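Local coordinates for protein probable diphthine synthase (Aeropyrum pernix, PDB 1WDE) that probably transfers methyl groups from S-adenosyl-L-methionine to a modified histidine of elongation factor 2, forming the diphthine intermediate of diphthamide biosynthesis, at residues P205-E217 against R225-T237. Numbering follows the deposited sequence.
Sequences PALLARLPSVLVE and RVLYWSSLERLST
The indole of Trp229 takes Leu215 CB obliquely at CD1, 3.8 Å away, while Leu235 CD1, from helix 232-236, sits over the centre of one ring face and the carbonyl O of Ser213 lies at an edge, near the ring plane. The indole NE1 is buried with no polar partner in the model. Tyr228, on the other sheet face with Val214 and Val226, meets the Pro212 ring obliquely, its OH 3.4 Å from Pro212 CB; that hydroxyl is hydrogen-bonded to Glu272 O. Where strand 213-217 ends and strand 225-229 begins, the carboxylate and guanidinium planes of Glu217 and Arg225 stand 73° apart. Arg225 NH1 reaches Glu217 OE1 at 3.3 Å from above the carboxylate plane, a salt bridge, and also bonds Tyr245 OH; Glu217 OE2 accepts from Val244 N.

Trp229, Leu215, Tyr228, Glu217 and Arg225 belong to an antiparallel beta hairpin, strands 213-217 and 225-229, in which three hydrogen-bonded pairs supply six backbone bonds; the Leu215 N to Leu227 O bond is nearly straight at the hydrogen (175°). Strand 225-229 is an outermost strand of the mixed five-stranded sheet, and Leu215 lies near Leu173, a probable S-adenosyl-L-methionine-binding residue. Val214 CG1 and Val226 CG1 press together at 3.5 Å; each CG1 lies anti to N (chi1 173° for Val226), turning the methyls toward each other.

Beyond the hairpin, helix 232-236 starts with Ser231 as N-cap, its OG accepting from Arg234 N, and Glu233 N donates to Ala209 O. Leu232 spreads its two methyls, CD1 against Leu208 O and CD2 tightly against Ser213 CB (3.4 Å) and OG, a hydroxyl buried here with no polar partner in the model. Replacing Leu232 with an alanine would probably leave a gap where the methyls lay against Leu208 O and the Ser213 side chain.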
ATOM      1  N   PRO A 205       2.651 -10.897 -26.070  1.00 37.10           N
ATOM      2  CA  PRO A 205       3.870 -10.116 -25.859  1.00 34.27           C
ATOM      3  C   PRO A 205       3.878  -9.565 -24.432  1.00 33.48           C
ATOM      4  O   PRO A 205       2.813  -9.382 -23.849  1.00 26.99           O
ATOM      5  CB  PRO A 205       3.737  -9.010 -26.900  1.00 35.31           C
ATOM      6  CG  PRO A 205       2.228  -8.748 -26.889  1.00 38.43           C
ATOM      7  CD  PRO A 205       1.677 -10.155 -26.898  1.00 40.22           C
ATOM      8  N   ALA A 206       5.065  -9.326 -23.871  1.00 29.47           N
ATOM      9  CA  ALA A 206       5.178  -8.748 -22.527  1.00 29.89           C
ATOM     10  C   ALA A 206       4.957  -7.257 -22.743  1.00 29.21           C
ATOM     11  O   ALA A 206       5.602  -6.655 -23.605  1.00 30.33           O
ATOM     12  CB  ALA A 206       6.552  -9.002 -21.952  1.00 29.12           C
ATOM     13  N   LEU A 207       4.053  -6.653 -21.969  1.00 23.01           N
ATOM     14  CA  LEU A 207       3.736  -5.241 -22.171  1.00 26.42           C
ATOM     15  C   LEU A 207       3.942  -4.259 -21.033  1.00 18.99           C
ATOM     16  O   LEU A 207       4.003  -3.063 -21.272  1.00 21.41           O
ATOM     17  CB  LEU A 207       2.283  -5.115 -22.659  1.00 22.13           C
ATOM     18  CG  LEU A 207       1.972  -5.869 -23.952  1.00 27.69           C
ATOM     19  CD1 LEU A 207       0.481  -5.961 -24.127  1.00 25.57           C
ATOM     20  CD2 LEU A 207       2.640  -5.161 -25.133  1.00 26.13           C
ATOM     21  N   LEU A 208       4.032  -4.742 -19.804  1.00 21.38           N
ATOM     22  CA  LEU A 208       4.185  -3.831 -18.670  1.00 22.41           C
ATOM     23  C   LEU A 208       5.360  -2.847 -18.718  1.00 24.77           C
ATOM     24  O   LEU A 208       5.218  -1.686 -18.309  1.00 19.02           O
ATOM     25  CB  LEU A 208       4.213  -4.643 -17.361  1.00 22.12           C
ATOM     26  CG  LEU A 208       3.006  -5.583 -17.131  1.00 21.27           C
ATOM     27  CD1 LEU A 208       3.077  -6.199 -15.711  1.00 21.35           C
ATOM     28  CD2 LEU A 208       1.688  -4.799 -17.260  1.00 24.97           C
ATOM     29  N   ALA A 209       6.510  -3.286 -19.232  1.00 22.62           N
ATOM     30  CA  ALA A 209       7.692  -2.420 -19.293  1.00 22.50           C
ATOM     31  C   ALA A 209       7.418  -1.148 -20.078  1.00 24.00           C
ATOM     32  O   ALA A 209       7.958  -0.075 -19.778  1.00 23.75           O
ATOM     33  CB  ALA A 209       8.860  -3.185 -19.921  1.00 27.72           C
ATOM     34  N   ARG A 210       6.551  -1.268 -21.073  1.00 24.49           N
ATOM     35  CA  ARG A 210       6.175  -0.155 -21.942  1.00 23.23           C
ATOM     36  C   ARG A 210       5.116   0.819 -21.399  1.00 26.92           C
ATOM     37  O   ARG A 210       4.821   1.845 -22.022  1.00 21.92           O
ATOM     38  CB  ARG A 210       5.694  -0.703 -23.276  1.00 26.33           C
ATOM     39  CG  ARG A 210       6.794  -1.308 -24.145  1.00 33.72           C
ATOM     40  CD  ARG A 210       6.388  -1.147 -25.603  1.00 38.07           C
ATOM     41  NE  ARG A 210       5.499  -2.201 -26.044  1.00 33.84           N
ATOM     42  CZ  ARG A 210       4.603  -2.088 -27.019  1.00 31.52           C
ATOM     43  NH1 ARG A 210       4.433  -0.946 -27.677  1.00 36.96           N
ATOM     44  NH2 ARG A 210       3.907  -3.148 -27.368  1.00 32.23           N
ATOM     45  N   LEU A 211       4.525   0.496 -20.257  1.00 22.06           N
ATOM     46  CA  LEU A 211       3.523   1.385 -19.666  1.00 19.54           C
ATOM     47  C   LEU A 211       4.142   2.497 -18.838  1.00 21.51           C
ATOM     48  O   LEU A 211       5.145   2.277 -18.167  1.00 23.95           O
ATOM     49  CB  LEU A 211       2.617   0.596 -18.727  1.00 18.81           C
ATOM     50  CG  LEU A 211       1.734  -0.474 -19.353  1.00 21.16           C
ATOM     51  CD1 LEU A 211       1.105  -1.321 -18.249  1.00 26.59           C
ATOM     52  CD2 LEU A 211       0.685   0.229 -20.214  1.00 16.40           C
ATOM     53  N   PRO A 212       3.537   3.697 -18.863  1.00 18.76           N
ATOM     54  CA  PRO A 212       4.035   4.825 -18.080  1.00 20.94           C
ATOM     55  C   PRO A 212       3.604   4.499 -16.648  1.00 23.71           C
ATOM     56  O   PRO A 212       2.800   3.579 -16.421  1.00 20.09           O
ATOM     57  CB  PRO A 212       3.268   6.020 -18.655  1.00 20.50           C
ATOM     58  CG  PRO A 212       1.936   5.411 -19.001  1.00 22.71           C
ATOM     59  CD  PRO A 212       2.369   4.099 -19.675  1.00 22.80           C
ATOM     60  N   SER A 213       4.136   5.227 -15.682  1.00 22.24           N
ATOM     61  CA  SER A 213       3.776   4.981 -14.292  1.00 27.95           C
ATOM     62  C   SER A 213       4.108   6.208 -13.482  1.00 21.95           C
ATOM     63  O   SER A 213       4.838   7.086 -13.947  1.00 24.55           O
ATOM     64  CB  SER A 213       4.524   3.755 -13.750  1.00 31.00           C
ATOM     65  OG  SER A 213       5.932   3.977 -13.724  1.00 44.44           O
ATOM     66  N   VAL A 214       3.558   6.282 -12.275  1.00 20.79           N
ATOM     67  CA  VAL A 214       3.792   7.427 -11.415  1.00 21.66           C
ATOM     68  C   VAL A 214       4.377   6.874 -10.123  1.00 23.91           C
ATOM     69  O   VAL A 214       3.874   5.898  -9.573  1.00 24.84           O
ATOM     70  CB  VAL A 214       2.462   8.181 -11.120  1.00 28.21           C
ATOM     71  CG1 VAL A 214       2.751   9.567 -10.551  1.00 26.16           C
ATOM     72  CG2 VAL A 214       1.625   8.292 -12.403  1.00 22.43           C
ATOM     73  N   LEU A 215       5.454   7.495  -9.665  1.00 23.27           N
ATOM     74  CA  LEU A 215       6.133   7.096  -8.438  1.00 22.61           C
ATOM     75  C   LEU A 215       5.749   8.181  -7.432  1.00 18.76           C
ATOM     76  O   LEU A 215       5.992   9.360  -7.668  1.00 23.31           O
ATOM     77  CB  LEU A 215       7.656   7.073  -8.660  1.00 22.45           C
ATOM     78  CG  LEU A 215       8.475   6.628  -7.431  1.00 19.83           C
ATOM     79  CD1 LEU A 215       8.266   5.142  -7.177  1.00 20.26           C
ATOM     80  CD2 LEU A 215       9.957   6.908  -7.678  1.00 26.90           C
ATOM     81  N   VAL A 216       5.128   7.793  -6.321  1.00 19.21           N
ATOM     82  CA  VAL A 216       4.674   8.785  -5.344  1.00 21.05           C
ATOM     83  C   VAL A 216       5.108   8.513  -3.903  1.00 19.95           C
ATOM     84  O   VAL A 216       5.179   7.375  -3.470  1.00 23.25           O
ATOM     85  CB  VAL A 216       3.115   8.869  -5.326  1.00 24.27           C
ATOM     86  CG1 VAL A 216       2.654  10.139  -4.571  1.00 23.94           C
ATOM     87  CG2 VAL A 216       2.571   8.848  -6.737  1.00 26.29           C
ATOM     88  N   GLU A 217       5.405   9.580  -3.176  1.00 17.90           N
ATOM     89  CA  GLU A 217       5.751   9.461  -1.771  1.00 25.70           C
ATOM     90  C   GLU A 217       4.808  10.419  -1.060  1.00 25.04           C
ATOM     91  O   GLU A 217       4.886  11.630  -1.256  1.00 22.05           O
ATOM     92  CB  GLU A 217       7.197   9.879  -1.480  1.00 30.74           C
ATOM     93  CG  GLU A 217       7.509   9.788   0.030  1.00 33.68           C
ATOM     94  CD  GLU A 217       8.965  10.002   0.370  1.00 41.30           C
ATOM     95  OE1 GLU A 217       9.566  10.953  -0.185  1.00 35.01           O
ATOM     96  OE2 GLU A 217       9.500   9.217   1.199  1.00 32.56           O
ATOM     97  N   ARG A 225       5.487  14.011  -3.063  1.00 21.90           N
ATOM     98  CA  ARG A 225       6.339  14.058  -4.245  1.00 27.60           C
ATOM     99  C   ARG A 225       5.692  13.130  -5.280  1.00 27.51           C
ATOM    100  O   ARG A 225       5.412  11.967  -4.987  1.00 25.47           O
ATOM    101  CB  ARG A 225       7.747  13.577  -3.898  1.00 23.48           C
ATOM    102  CG  ARG A 225       8.497  14.546  -2.969  1.00 36.89           C
ATOM    103  CD  ARG A 225       9.888  14.021  -2.637  1.00 35.98           C
ATOM    104  NE  ARG A 225      10.581  13.550  -3.835  1.00 40.34           N
ATOM    105  CZ  ARG A 225      11.263  12.413  -3.898  1.00 44.90           C
ATOM    106  NH1 ARG A 225      11.340  11.629  -2.826  1.00 42.58           N
ATOM    107  NH2 ARG A 225      11.877  12.066  -5.029  1.00 40.42           N
ATOM    108  N   VAL A 226       5.438  13.654  -6.472  1.00 19.56           N
ATOM    109  CA  VAL A 226       4.804  12.872  -7.542  1.00 22.28           C
ATOM    110  C   VAL A 226       5.699  12.959  -8.779  1.00 22.93           C
ATOM    111  O   VAL A 226       5.853  14.029  -9.369  1.00 23.67           O
ATOM    112  CB  VAL A 226       3.416  13.432  -7.863  1.00 23.72           C
ATOM    113  CG1 VAL A 226       2.808  12.715  -9.100  1.00 23.45           C
ATOM    114  CG2 VAL A 226       2.512  13.284  -6.642  1.00 25.88           C
ATOM    115  N   LEU A 227       6.277  11.821  -9.152  1.00 22.34           N
ATOM    116  CA  LEU A 227       7.191  11.740 -10.277  1.00 26.28           C
ATOM    117  C   LEU A 227       6.658  10.880 -11.411  1.00 28.04           C
ATOM    118  O   LEU A 227       6.373   9.692 -11.241  1.00 27.19           O
ATOM    119  CB  LEU A 227       8.535  11.172  -9.815  1.00 31.09           C
ATOM    120  CG  LEU A 227       9.341  11.924  -8.747  1.00 35.74           C
ATOM    121  CD1 LEU A 227       9.342  13.414  -9.079  1.00 38.36           C
ATOM    122  CD2 LEU A 227       8.752  11.686  -7.369  1.00 37.33           C
ATOM    123  N   TYR A 228       6.541  11.490 -12.579  1.00 28.75           N
ATOM    124  CA  TYR A 228       6.054  10.785 -13.749  1.00 29.07           C
ATOM    125  C   TYR A 228       7.198  10.038 -14.420  1.00 30.97           C
ATOM    126  O   TYR A 228       8.265  10.615 -14.661  1.00 26.30           O
ATOM    127  CB  TYR A 228       5.455  11.775 -14.745  1.00 27.32           C
ATOM    128  CG  TYR A 228       4.958  11.112 -16.003  1.00 33.08           C
ATOM    129  CD1 TYR A 228       3.725  10.484 -16.030  1.00 31.69           C
ATOM    130  CD2 TYR A 228       5.721  11.116 -17.172  1.00 34.37           C
ATOM    131  CE1 TYR A 228       3.248   9.876 -17.185  1.00 33.94           C
ATOM    132  CE2 TYR A 228       5.254  10.504 -18.342  1.00 34.25           C
ATOM    133  CZ  TYR A 228       4.010   9.888 -18.336  1.00 34.03           C
ATOM    134  OH  TYR A 228       3.500   9.307 -19.477  1.00 32.27           O
ATOM    135  N   TRP A 229       6.982   8.754 -14.694  1.00 27.81           N
ATOM    136  CA  TRP A 229       7.977   7.934 -15.383  1.00 27.23           C
ATOM    137  C   TRP A 229       7.370   7.477 -16.707  1.00 29.32           C
ATOM    138  O   TRP A 229       6.386   6.722 -16.727  1.00 25.24           O
ATOM    139  CB  TRP A 229       8.392   6.739 -14.514  1.00 30.52           C
ATOM    140  CG  TRP A 229       9.298   7.168 -13.403  1.00 29.62           C
ATOM    141  CD1 TRP A 229       8.930   7.711 -12.197  1.00 30.03           C
ATOM    142  CD2 TRP A 229      10.733   7.237 -13.449  1.00 33.79           C
ATOM    143  NE1 TRP A 229      10.045   8.122 -11.500  1.00 31.18           N
ATOM    144  CE2 TRP A 229      11.163   7.840 -12.241  1.00 35.05           C
ATOM    145  CE3 TRP A 229      11.695   6.853 -14.395  1.00 35.59           C
ATOM    146  CZ2 TRP A 229      12.516   8.065 -11.955  1.00 34.43           C
ATOM    147  CZ3 TRP A 229      13.044   7.079 -14.106  1.00 35.58           C
ATOM    148  CH2 TRP A 229      13.436   7.679 -12.895  1.00 32.35           C
ATOM    149  N   SER A 230       7.969   7.926 -17.812  1.00 26.94           N
ATOM    150  CA  SER A 230       7.464   7.610 -19.147  1.00 22.93           C
ATOM    151  C   SER A 230       7.273   6.126 -19.424  1.00 23.21           C
ATOM    152  O   SER A 230       6.471   5.766 -20.272  1.00 28.72           O
ATOM    153  CB  SER A 230       8.367   8.258 -20.226  1.00 26.67           C
ATOM    154  OG  SER A 230       9.679   7.717 -20.203  1.00 25.72           O
ATOM    155  N   SER A 231       7.994   5.259 -18.710  1.00 28.07           N
ATOM    156  CA  SER A 231       7.859   3.809 -18.891  1.00 20.13           C
ATOM    157  C   SER A 231       8.370   3.096 -17.635  1.00 25.78           C
ATOM    158  O   SER A 231       9.260   3.602 -16.950  1.00 24.49           O
ATOM    159  CB  SER A 231       8.684   3.333 -20.103  1.00 29.71           C
ATOM    160  OG  SER A 231      10.077   3.373 -19.810  1.00 24.63           O
ATOM    161  N   LEU A 232       7.828   1.920 -17.338  1.00 22.21           N
ATOM    162  CA  LEU A 232       8.271   1.170 -16.167  1.00 20.53           C
ATOM    163  C   LEU A 232       9.683   0.646 -16.466  1.00 28.22           C
ATOM    164  O   LEU A 232      10.468   0.372 -15.564  1.00 24.14           O
ATOM    165  CB  LEU A 232       7.319  -0.008 -15.871  1.00 19.44           C
ATOM    166  CG  LEU A 232       6.024   0.323 -15.110  1.00 25.37           C
ATOM    167  CD1 LEU A 232       5.143  -0.919 -14.993  1.00 23.90           C
ATOM    168  CD2 LEU A 232       6.375   0.868 -13.710  1.00 24.72           C
ATOM    169  N   GLU A 233       9.996   0.497 -17.749  1.00 27.09           N
ATOM    170  CA  GLU A 233      11.325   0.034 -18.161  1.00 26.18           C
ATOM    171  C   GLU A 233      12.349   1.040 -17.613  1.00 22.98           C
ATOM    172  O   GLU A 233      13.352   0.664 -17.013  1.00 28.32           O
ATOM    173  CB  GLU A 233      11.391  -0.016 -19.691  1.00 27.97           C
ATOM    174  CG  GLU A 233      12.688  -0.533 -20.277  1.00 35.09           C
ATOM    175  CD  GLU A 233      12.995  -1.939 -19.842  1.00 43.70           C
ATOM    176  OE1 GLU A 233      13.989  -2.121 -19.110  1.00 52.58           O
ATOM    177  OE2 GLU A 233      12.243  -2.864 -20.221  1.00 53.16           O
ATOM    178  N   ARG A 234      12.082   2.321 -17.825  1.00 25.10           N
ATOM    179  CA  ARG A 234      12.967   3.377 -17.346  1.00 27.44           C
ATOM    180  C   ARG A 234      13.101   3.367 -15.826  1.00 32.33           C
ATOM    181  O   ARG A 234      14.188   3.549 -15.292  1.00 32.57           O
ATOM    182  CB  ARG A 234      12.456   4.755 -17.786  1.00 27.33           C
ATOM    183  CG  ARG A 234      12.747   5.108 -19.235  1.00 43.23           C
ATOM    184  CD  ARG A 234      12.625   6.606 -19.451  1.00 55.30           C
ATOM    185  NE  ARG A 234      13.540   7.340 -18.581  1.00 66.35           N
ATOM    186  CZ  ARG A 234      13.573   8.664 -18.469  1.00 68.35           C
ATOM    187  NH1 ARG A 234      12.737   9.417 -19.173  1.00 70.84           N
ATOM    188  NH2 ARG A 234      14.446   9.238 -17.651  1.00 71.25           N
ATOM    189  N   LEU A 235      11.991   3.166 -15.127  1.00 27.84           N
ATOM    190  CA  LEU A 235      12.011   3.154 -13.671  1.00 26.15           C
ATOM    191  C   LEU A 235      12.753   1.960 -13.124  1.00 24.35           C
ATOM    192  O   LEU A 235      13.424   2.065 -12.100  1.00 29.50           O
ATOM    193  CB  LEU A 235      10.578   3.142 -13.121  1.00 26.96           C
ATOM    194  CG  LEU A 235      10.366   3.119 -11.604  1.00 25.29           C
ATOM    195  CD1 LEU A 235      11.133   4.268 -10.943  1.00 20.70           C
ATOM    196  CD2 LEU A 235       8.863   3.259 -11.323  1.00 22.81           C
ATOM    197  N   SER A 236      12.635   0.825 -13.810  1.00 24.52           N
ATOM    198  CA  SER A 236      13.258  -0.422 -13.366  1.00 25.53           C
ATOM    199  C   SER A 236      14.771  -0.336 -13.188  1.00 30.98           C
ATOM    200  O   SER A 236      15.341  -1.095 -12.411  1.00 32.35           O
ATOM    201  CB  SER A 236      12.951  -1.553 -14.352  1.00 29.27           C
ATOM    202  OG  SER A 236      13.565  -1.294 -15.606  1.00 33.49           O
ATOM    203  N   THR A 237      15.419   0.573 -13.906  1.00 25.26           N
ATOM    204  CA  THR A 237      16.878   0.703 -13.794  1.00 35.05           C
ATOM    205  C   THR A 237      17.301   2.022 -13.143  1.00 32.40           C
ATOM    206  O   THR A 237      18.479   2.359 -13.121  1.00 36.66           O
ATOM    207  CB  THR A 237      17.569   0.616 -15.188  1.00 25.57           C
ATOM    208  OG1 THR A 237      17.053   1.635 -16.046  1.00 35.32           O
ATOM    209  CG2 THR A 237      17.329  -0.737 -15.826  1.00 36.07           C
TER
HETATM  210  O   HOH W   1       5.589   4.214 -22.243  1.00 35.23           O